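PDB 6RVB: NADH oxidase from Thermus thermophilus, which probably uses NADH and a bound FAD to reduce coenzyme A disulfide, as an NADH-dependent coenzyme A disulfide reductase of the pyridine nucleotide-disulfide oxidoreductase family. Local coordinates for residues P120-T132 against K212-A224. Sequence-based numbering, arbitrary orientation.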
ATOM      1  N   PRO A 120     -30.276  14.853 -14.262  1.00 69.34           N
ATOM      2  CA  PRO A 120     -30.223  15.992 -15.196  1.00 62.55           C
ATOM      3  C   PRO A 120     -31.589  16.209 -15.798  1.00 61.48           C
ATOM      4  O   PRO A 120     -32.462  15.329 -15.783  1.00 63.61           O
ATOM      5  CB  PRO A 120     -29.310  15.476 -16.270  1.00 56.07           C
ATOM      6  CG  PRO A 120     -29.761  13.992 -16.375  1.00 56.52           C
ATOM      7  CD  PRO A 120     -30.255  13.558 -14.974  1.00 56.10           C
ATOM      8  N   PRO A 121     -31.779  17.376 -16.355  1.00 62.96           N
ATOM      9  CA  PRO A 121     -33.112  17.743 -16.852  1.00 62.01           C
ATOM     10  C   PRO A 121     -33.275  17.240 -18.260  1.00 57.71           C
ATOM     11  O   PRO A 121     -32.962  17.973 -19.180  1.00 48.45           O
ATOM     12  CB  PRO A 121     -33.023  19.242 -16.895  1.00 50.77           C
ATOM     13  CG  PRO A 121     -31.513  19.424 -17.250  1.00 54.15           C
ATOM     14  CD  PRO A 121     -30.741  18.367 -16.651  1.00 47.04           C
ATOM     15  N   ILE A 122     -33.764  16.017 -18.382  1.00 54.51           N
ATOM     16  CA  ILE A 122     -33.958  15.375 -19.639  1.00 49.22           C
ATOM     17  C   ILE A 122     -35.345  14.807 -19.704  1.00 52.77           C
ATOM     18  O   ILE A 122     -35.714  13.949 -18.937  1.00 55.36           O
ATOM     19  CB  ILE A 122     -33.014  14.261 -19.785  1.00 55.33           C
ATOM     20  CG1 ILE A 122     -31.579  14.779 -19.780  1.00 52.69           C
ATOM     21  CG2 ILE A 122     -33.298  13.535 -21.006  1.00 53.16           C
ATOM     22  CD1 ILE A 122     -30.551  13.696 -20.031  1.00 49.38           C
ATOM     23  N   PRO A 123     -36.124  15.283 -20.639  1.00 56.78           N
ATOM     24  CA  PRO A 123     -37.446  14.713 -20.816  1.00 56.80           C
ATOM     25  C   PRO A 123     -37.376  13.146 -21.000  1.00 54.05           C
ATOM     26  O   PRO A 123     -36.609  12.639 -21.833  1.00 55.00           O
ATOM     27  CB  PRO A 123     -37.900  15.441 -22.073  1.00 50.62           C
ATOM     28  CG  PRO A 123     -36.517  15.650 -22.838  1.00 50.56           C
ATOM     29  CD  PRO A 123     -35.665  16.070 -21.790  1.00 48.85           C
ATOM     30  N   GLY A 124     -38.163  12.408 -20.218  1.00 52.43           N
ATOM     31  CA  GLY A 124     -38.313  10.972 -20.428  1.00 55.17           C
ATOM     32  C   GLY A 124     -37.646  10.222 -19.311  1.00 62.89           C
ATOM     33  O   GLY A 124     -37.533   9.021 -19.309  1.00 67.44           O
ATOM     34  N   THR A 125     -37.202  10.962 -18.333  1.00 58.77           N
ATOM     35  CA  THR A 125     -36.507  10.413 -17.226  1.00 49.10           C
ATOM     36  C   THR A 125     -37.470   9.633 -16.357  1.00 54.94           C
ATOM     37  O   THR A 125     -37.097   8.740 -15.613  1.00 58.10           O
ATOM     38  CB  THR A 125     -35.992  11.570 -16.436  1.00 50.47           C
ATOM     39  OG1 THR A 125     -34.789  12.031 -17.033  1.00 55.28           O
ATOM     40  CG2 THR A 125     -35.681  11.150 -15.075  1.00 56.67           C
ATOM     41  N   GLU A 126     -38.729   9.981 -16.462  1.00 60.44           N
ATOM     42  CA  GLU A 126     -39.721   9.419 -15.602  1.00 60.71           C
ATOM     43  C   GLU A 126     -40.193   8.028 -15.993  1.00 61.56           C
ATOM     44  O   GLU A 126     -41.002   7.470 -15.300  1.00 64.17           O
ATOM     45  CB  GLU A 126     -40.894  10.377 -15.523  1.00 70.28           C
ATOM     46  CG  GLU A 126     -40.560  11.554 -14.672  1.00 87.34           C
ATOM     47  CD  GLU A 126     -40.005  11.082 -13.295  1.00101.54           C
ATOM     48  OE1 GLU A 126     -40.744  10.336 -12.586  1.00101.36           O
ATOM     49  OE2 GLU A 126     -38.833  11.419 -12.931  1.00 90.72           O
ATOM     50  N   GLN A 127     -39.689   7.459 -17.086  1.00 57.27           N
ATOM     51  CA  GLN A 127     -40.242   6.263 -17.649  1.00 52.41           C
ATOM     52  C   GLN A 127     -39.771   5.062 -16.885  1.00 60.36           C
ATOM     53  O   GLN A 127     -39.245   5.187 -15.799  1.00 65.30           O
ATOM     54  CB  GLN A 127     -39.793   6.135 -19.069  1.00 57.32           C
ATOM     55  CG  GLN A 127     -40.218   7.238 -19.859  1.00 55.89           C
ATOM     56  CD  GLN A 127     -39.938   7.020 -21.276  1.00 65.87           C
ATOM     57  OE1 GLN A 127     -40.759   6.479 -21.986  1.00 73.45           O
ATOM     58  NE2 GLN A 127     -38.770   7.418 -21.721  1.00 60.57           N
ATOM     59  N   GLU A 128     -39.887   3.895 -17.499  1.00 63.96           N
ATOM     60  CA  GLU A 128     -40.028   2.695 -16.747  1.00 55.40           C
ATOM     61  C   GLU A 128     -38.692   2.034 -16.554  1.00 72.85           C
ATOM     62  O   GLU A 128     -38.381   1.460 -15.473  1.00 86.92           O
ATOM     63  CB  GLU A 128     -40.979   1.763 -17.440  1.00 70.39           C
ATOM     64  CG  GLU A 128     -41.304   0.529 -16.632  1.00 89.53           C
ATOM     65  CD  GLU A 128     -42.352   0.788 -15.553  1.00105.33           C
ATOM     66  OE1 GLU A 128     -42.364   1.947 -15.034  1.00 93.72           O
ATOM     67  OE2 GLU A 128     -43.153  -0.162 -15.247  1.00102.97           O
ATOM     68  N   GLY A 129     -37.846   2.086 -17.545  1.00 56.38           N
ATOM     69  CA  GLY A 129     -36.628   1.360 -17.267  1.00 54.47           C
ATOM     70  C   GLY A 129     -35.475   2.265 -16.959  1.00 56.26           C
ATOM     71  O   GLY A 129     -34.326   1.964 -17.248  1.00 53.51           O
ATOM     72  N   VAL A 130     -35.773   3.414 -16.384  1.00 60.45           N
ATOM     73  CA  VAL A 130     -34.717   4.373 -16.068  1.00 53.85           C
ATOM     74  C   VAL A 130     -34.438   4.232 -14.592  1.00 54.53           C
ATOM     75  O   VAL A 130     -35.341   4.290 -13.782  1.00 59.21           O
ATOM     76  CB  VAL A 130     -35.174   5.790 -16.366  1.00 50.73           C
ATOM     77  CG1 VAL A 130     -34.135   6.702 -16.022  1.00 41.33           C
ATOM     78  CG2 VAL A 130     -35.534   5.923 -17.828  1.00 53.47           C
ATOM     79  N   TYR A 131     -33.179   4.024 -14.243  1.00 56.78           N
ATOM     80  CA  TYR A 131     -32.802   3.773 -12.852  1.00 49.90           C
ATOM     81  C   TYR A 131     -31.718   4.682 -12.235  1.00 46.44           C
ATOM     82  O   TYR A 131     -30.987   5.416 -12.899  1.00 42.62           O
ATOM     83  CB  TYR A 131     -32.340   2.346 -12.734  1.00 44.98           C
ATOM     84  CG  TYR A 131     -33.374   1.322 -13.085  1.00 47.63           C
ATOM     85  CD1 TYR A 131     -34.257   0.827 -12.118  1.00 53.44           C
ATOM     86  CD2 TYR A 131     -33.427   0.782 -14.330  1.00 47.60           C
ATOM     87  CE1 TYR A 131     -35.186  -0.154 -12.401  1.00 54.01           C
ATOM     88  CE2 TYR A 131     -34.361  -0.196 -14.622  1.00 62.29           C
ATOM     89  CZ  TYR A 131     -35.246  -0.641 -13.656  1.00 57.98           C
ATOM     90  OH  TYR A 131     -36.165  -1.560 -14.013  1.00 56.97           O
ATOM     91  N   THR A 132     -31.588   4.537 -10.931  1.00 49.83           N
ATOM     92  CA  THR A 132     -30.629   5.302 -10.138  1.00 43.30           C
ATOM     93  C   THR A 132     -29.968   4.364  -9.124  1.00 47.22           C
ATOM     94  O   THR A 132     -30.548   3.339  -8.797  1.00 58.96           O
ATOM     95  CB  THR A 132     -31.436   6.344  -9.493  1.00 40.70           C
ATOM     96  OG1 THR A 132     -31.015   7.594  -9.997  1.00 42.38           O
ATOM     97  CG2 THR A 132     -31.382   6.297  -7.962  1.00 44.81           C
ATOM     98  N   LYS A 212     -24.352  15.031 -25.746  1.00 56.39           N
ATOM     99  CA  LYS A 212     -25.374  15.843 -25.172  1.00 54.18           C
ATOM    100  C   LYS A 212     -26.583  14.955 -25.115  1.00 57.14           C
ATOM    101  O   LYS A 212     -27.280  14.850 -26.075  1.00 60.10           O
ATOM    102  CB  LYS A 212     -25.589  17.114 -26.006  1.00 45.23           C
ATOM    103  CG  LYS A 212     -26.142  18.333 -25.233  1.00 72.85           C
ATOM    104  CD  LYS A 212     -27.523  18.093 -24.589  1.00 85.40           C
ATOM    105  CE  LYS A 212     -28.047  19.257 -23.758  1.00 88.45           C
ATOM    106  NZ  LYS A 212     -27.846  20.562 -24.425  1.00 89.72           N
ATOM    107  N   VAL A 213     -26.844  14.258 -24.017  1.00 53.73           N
ATOM    108  CA  VAL A 213     -28.076  13.453 -24.077  1.00 56.01           C
ATOM    109  C   VAL A 213     -29.355  14.308 -24.184  1.00 55.08           C
ATOM    110  O   VAL A 213     -29.581  15.183 -23.381  1.00 59.91           O
ATOM    111  CB  VAL A 213     -28.182  12.486 -22.921  1.00 54.63           C
ATOM    112  CG1 VAL A 213     -29.542  11.871 -22.903  1.00 48.75           C
ATOM    113  CG2 VAL A 213     -27.110  11.449 -23.031  1.00 49.61           C
ATOM    114  N   GLU A 214     -30.196  14.070 -25.171  1.00 60.26           N
ATOM    115  CA  GLU A 214     -31.316  14.975 -25.397  1.00 53.66           C
ATOM    116  C   GLU A 214     -32.676  14.489 -24.975  1.00 51.19           C
ATOM    117  O   GLU A 214     -33.508  15.305 -24.621  1.00 57.65           O
ATOM    118  CB  GLU A 214     -31.381  15.384 -26.838  1.00 55.07           C
ATOM    119  CG  GLU A 214     -30.565  16.576 -27.208  1.00 63.15           C
ATOM    120  CD  GLU A 214     -30.081  16.487 -28.662  1.00 94.70           C
ATOM    121  OE1 GLU A 214     -30.415  15.473 -29.374  1.00 85.19           O
ATOM    122  OE2 GLU A 214     -29.356  17.436 -29.074  1.00 91.19           O
ATOM    123  N   ALA A 215     -32.939  13.187 -25.019  1.00 49.47           N
ATOM    124  CA  ALA A 215     -34.163  12.681 -24.388  1.00 56.43           C
ATOM    125  C   ALA A 215     -34.230  11.218 -24.364  1.00 53.61           C
ATOM    126  O   ALA A 215     -33.578  10.620 -25.154  1.00 51.86           O
ATOM    127  CB  ALA A 215     -35.328  13.177 -25.076  1.00 48.94           C
ATOM    128  N   PHE A 216     -35.044  10.670 -23.469  1.00 45.62           N
ATOM    129  CA  PHE A 216     -35.169   9.256 -23.374  1.00 53.39           C
ATOM    130  C   PHE A 216     -36.391   8.854 -24.103  1.00 58.01           C
ATOM    131  O   PHE A 216     -37.448   9.274 -23.715  1.00 57.27           O
ATOM    132  CB  PHE A 216     -35.225   8.813 -21.932  1.00 50.87           C
ATOM    133  CG  PHE A 216     -33.951   9.043 -21.213  1.00 58.58           C
ATOM    134  CD1 PHE A 216     -32.770   8.427 -21.610  1.00 57.71           C
ATOM    135  CD2 PHE A 216     -33.920   9.895 -20.141  1.00 66.03           C
ATOM    136  CE1 PHE A 216     -31.620   8.642 -20.966  1.00 53.94           C
ATOM    137  CE2 PHE A 216     -32.748  10.131 -19.461  1.00 61.40           C
ATOM    138  CZ  PHE A 216     -31.596   9.493 -19.882  1.00 65.32           C
ATOM    139  N   ARG A 217     -36.253   8.038 -25.155  1.00 58.13           N
ATOM    140  CA  ARG A 217     -37.409   7.804 -26.044  1.00 62.45           C
ATOM    141  C   ARG A 217     -38.302   6.674 -25.521  1.00 59.69           C
ATOM    142  O   ARG A 217     -37.807   5.632 -25.127  1.00 61.12           O
ATOM    143  CB  ARG A 217     -37.012   7.651 -27.562  1.00 53.81           C
ATOM    144  CG  ARG A 217     -37.805   6.553 -28.280  1.00 61.85           C
ATOM    145  CD  ARG A 217     -37.229   6.100 -29.598  1.00 60.69           C
ATOM    146  NE  ARG A 217     -36.497   7.138 -30.321  1.00 65.10           N
ATOM    147  CZ  ARG A 217     -35.733   6.837 -31.363  1.00 75.05           C
ATOM    148  NH1 ARG A 217     -35.683   5.534 -31.720  1.00 60.82           N
ATOM    149  NH2 ARG A 217     -35.046   7.791 -32.024  1.00 54.82           N
ATOM    150  N   GLY A 218     -39.615   6.885 -25.492  1.00 62.23           N
ATOM    151  CA  GLY A 218     -40.494   5.767 -25.206  1.00 68.03           C
ATOM    152  C   GLY A 218     -41.841   6.274 -24.888  1.00 66.34           C
ATOM    153  O   GLY A 218     -42.017   7.483 -24.852  1.00 61.01           O
ATOM    154  N   MET A 219     -42.766   5.343 -24.689  1.00 71.97           N
ATOM    155  CA  MET A 219     -44.140   5.705 -24.399  1.00 79.61           C
ATOM    156  C   MET A 219     -44.428   5.439 -22.952  1.00 77.64           C
ATOM    157  O   MET A 219     -45.499   4.983 -22.608  1.00 82.98           O
ATOM    158  CB  MET A 219     -45.133   4.958 -25.313  1.00 97.57           C
ATOM    159  CG  MET A 219     -45.408   5.684 -26.733  1.00 90.76           C
ATOM    160  SD  MET A 219     -45.962   7.486 -26.618  1.00102.66           S
ATOM    161  CE  MET A 219     -47.538   7.294 -25.682  1.00 96.98           C
ATOM    162  N   GLY A 220     -43.449   5.756 -22.115  1.00 79.90           N
ATOM    163  CA  GLY A 220     -43.437   5.367 -20.719  1.00 69.24           C
ATOM    164  C   GLY A 220     -42.649   4.098 -20.434  1.00 72.08           C
ATOM    165  O   GLY A 220     -42.821   3.548 -19.358  1.00 67.34           O
ATOM    166  N   ARG A 221     -41.802   3.641 -21.372  1.00 75.11           N
ATOM    167  CA  ARG A 221     -40.997   2.447 -21.173  1.00 64.33           C
ATOM    168  C   ARG A 221     -39.542   2.716 -21.299  1.00 75.18           C
ATOM    169  O   ARG A 221     -38.777   2.331 -20.421  1.00 86.53           O
ATOM    170  CB  ARG A 221     -41.304   1.401 -22.196  1.00 77.39           C
ATOM    171  CG  ARG A 221     -41.621   0.090 -21.552  1.00 76.60           C
ATOM    172  CD  ARG A 221     -40.539  -0.438 -20.760  1.00 65.23           C
ATOM    173  NE  ARG A 221     -41.188  -1.103 -19.642  1.00 98.64           N
ATOM    174  CZ  ARG A 221     -40.558  -1.730 -18.655  1.00 94.73           C
ATOM    175  NH1 ARG A 221     -39.225  -1.774 -18.658  1.00 78.12           N
ATOM    176  NH2 ARG A 221     -41.267  -2.311 -17.678  1.00 77.92           N
ATOM    177  N   VAL A 222     -39.146   3.360 -22.388  1.00 63.74           N
ATOM    178  CA  VAL A 222     -37.705   3.560 -22.714  1.00 63.11           C
ATOM    179  C   VAL A 222     -37.173   2.387 -23.447  1.00 58.14           C
ATOM    180  O   VAL A 222     -37.270   1.218 -23.047  1.00 64.54           O
ATOM    181  CB  VAL A 222     -36.699   3.919 -21.550  1.00 56.91           C
ATOM    182  CG1 VAL A 222     -36.033   2.714 -21.044  1.00 55.43           C
ATOM    183  CG2 VAL A 222     -35.626   4.771 -22.048  1.00 45.40           C
ATOM    184  N   GLU A 223     -36.599   2.763 -24.553  1.00 60.62           N
ATOM    185  CA  GLU A 223     -36.123   1.870 -25.540  1.00 57.20           C
ATOM    186  C   GLU A 223     -34.954   2.593 -26.225  1.00 58.40           C
ATOM    187  O   GLU A 223     -34.168   1.944 -26.927  1.00 47.27           O
ATOM    188  CB  GLU A 223     -37.253   1.676 -26.476  1.00 56.36           C
ATOM    189  CG  GLU A 223     -37.884   2.938 -26.919  1.00 66.49           C
ATOM    190  CD  GLU A 223     -39.094   2.668 -27.823  1.00 91.73           C
ATOM    191  OE1 GLU A 223     -39.072   3.164 -28.997  1.00 87.25           O
ATOM    192  OE2 GLU A 223     -40.049   1.957 -27.345  1.00 84.62           O
ATOM    193  N   ALA A 224     -34.799   3.904 -25.965  1.00 52.17           N
ATOM    194  CA  ALA A 224     -33.814   4.593 -26.715  1.00 49.13           C
ATOM    195  C   ALA A 224     -32.793   5.514 -26.132  1.00 58.35           C
ATOM    196  O   ALA A 224     -31.622   5.158 -26.180  1.00 75.65           O
ATOM    197  CB  ALA A 224     -34.374   5.181 -27.880  1.00 62.01           C
TER
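Gln127, extended beyond CG (chi2 -172°), carries its flat amide across to the 218-222 loop. Its OE1 accepts the Gly220 N-H on a lone pair at 2.8 Å, with the hydrogen well off the straight line (135°). NE2 of Gln127 donates a hydrogen bond to Gly124 O of its own segment (3.1 Å), which lies almost in the amide plane; the two bonds together should hold the amide's rotation. With alanine at this position the Gly220 N-H would probably lose its acceptor and Gly124 O the amide donor. Two backbone hydrogen bonds flank this link: Phe216 N to Pro123 O, nearly straight, and Gly129 N to Arg221 O at 3.0 Å. The contact lies in the NAD-binding Rossmann-type domain, where the 120-129 loop leads into edge strand 130-131 of the parallel sheet and packs on a small antiparallel sheet that begins with 213-215; Pro120 touches the bound NAD. Apolar contacts follow. Ile122 meets Val213 CG1 through CD1 and Phe216 CE2 through CG2 (3.8 Å), while Thr125 OG1, hydrogen-bonded to Ile122 O, lies in plane at the edge of the ring. Leu155, Val237 and Leu239 also touch Phe216. Glu128 CG rests over one guanidinium face of Arg221; Glu128 OE2, 3.8 Å from Arg221 NH2 and well out of the guanidinium plane, makes a long salt bridge of charges only, the carboxylate turned 83° from that plane.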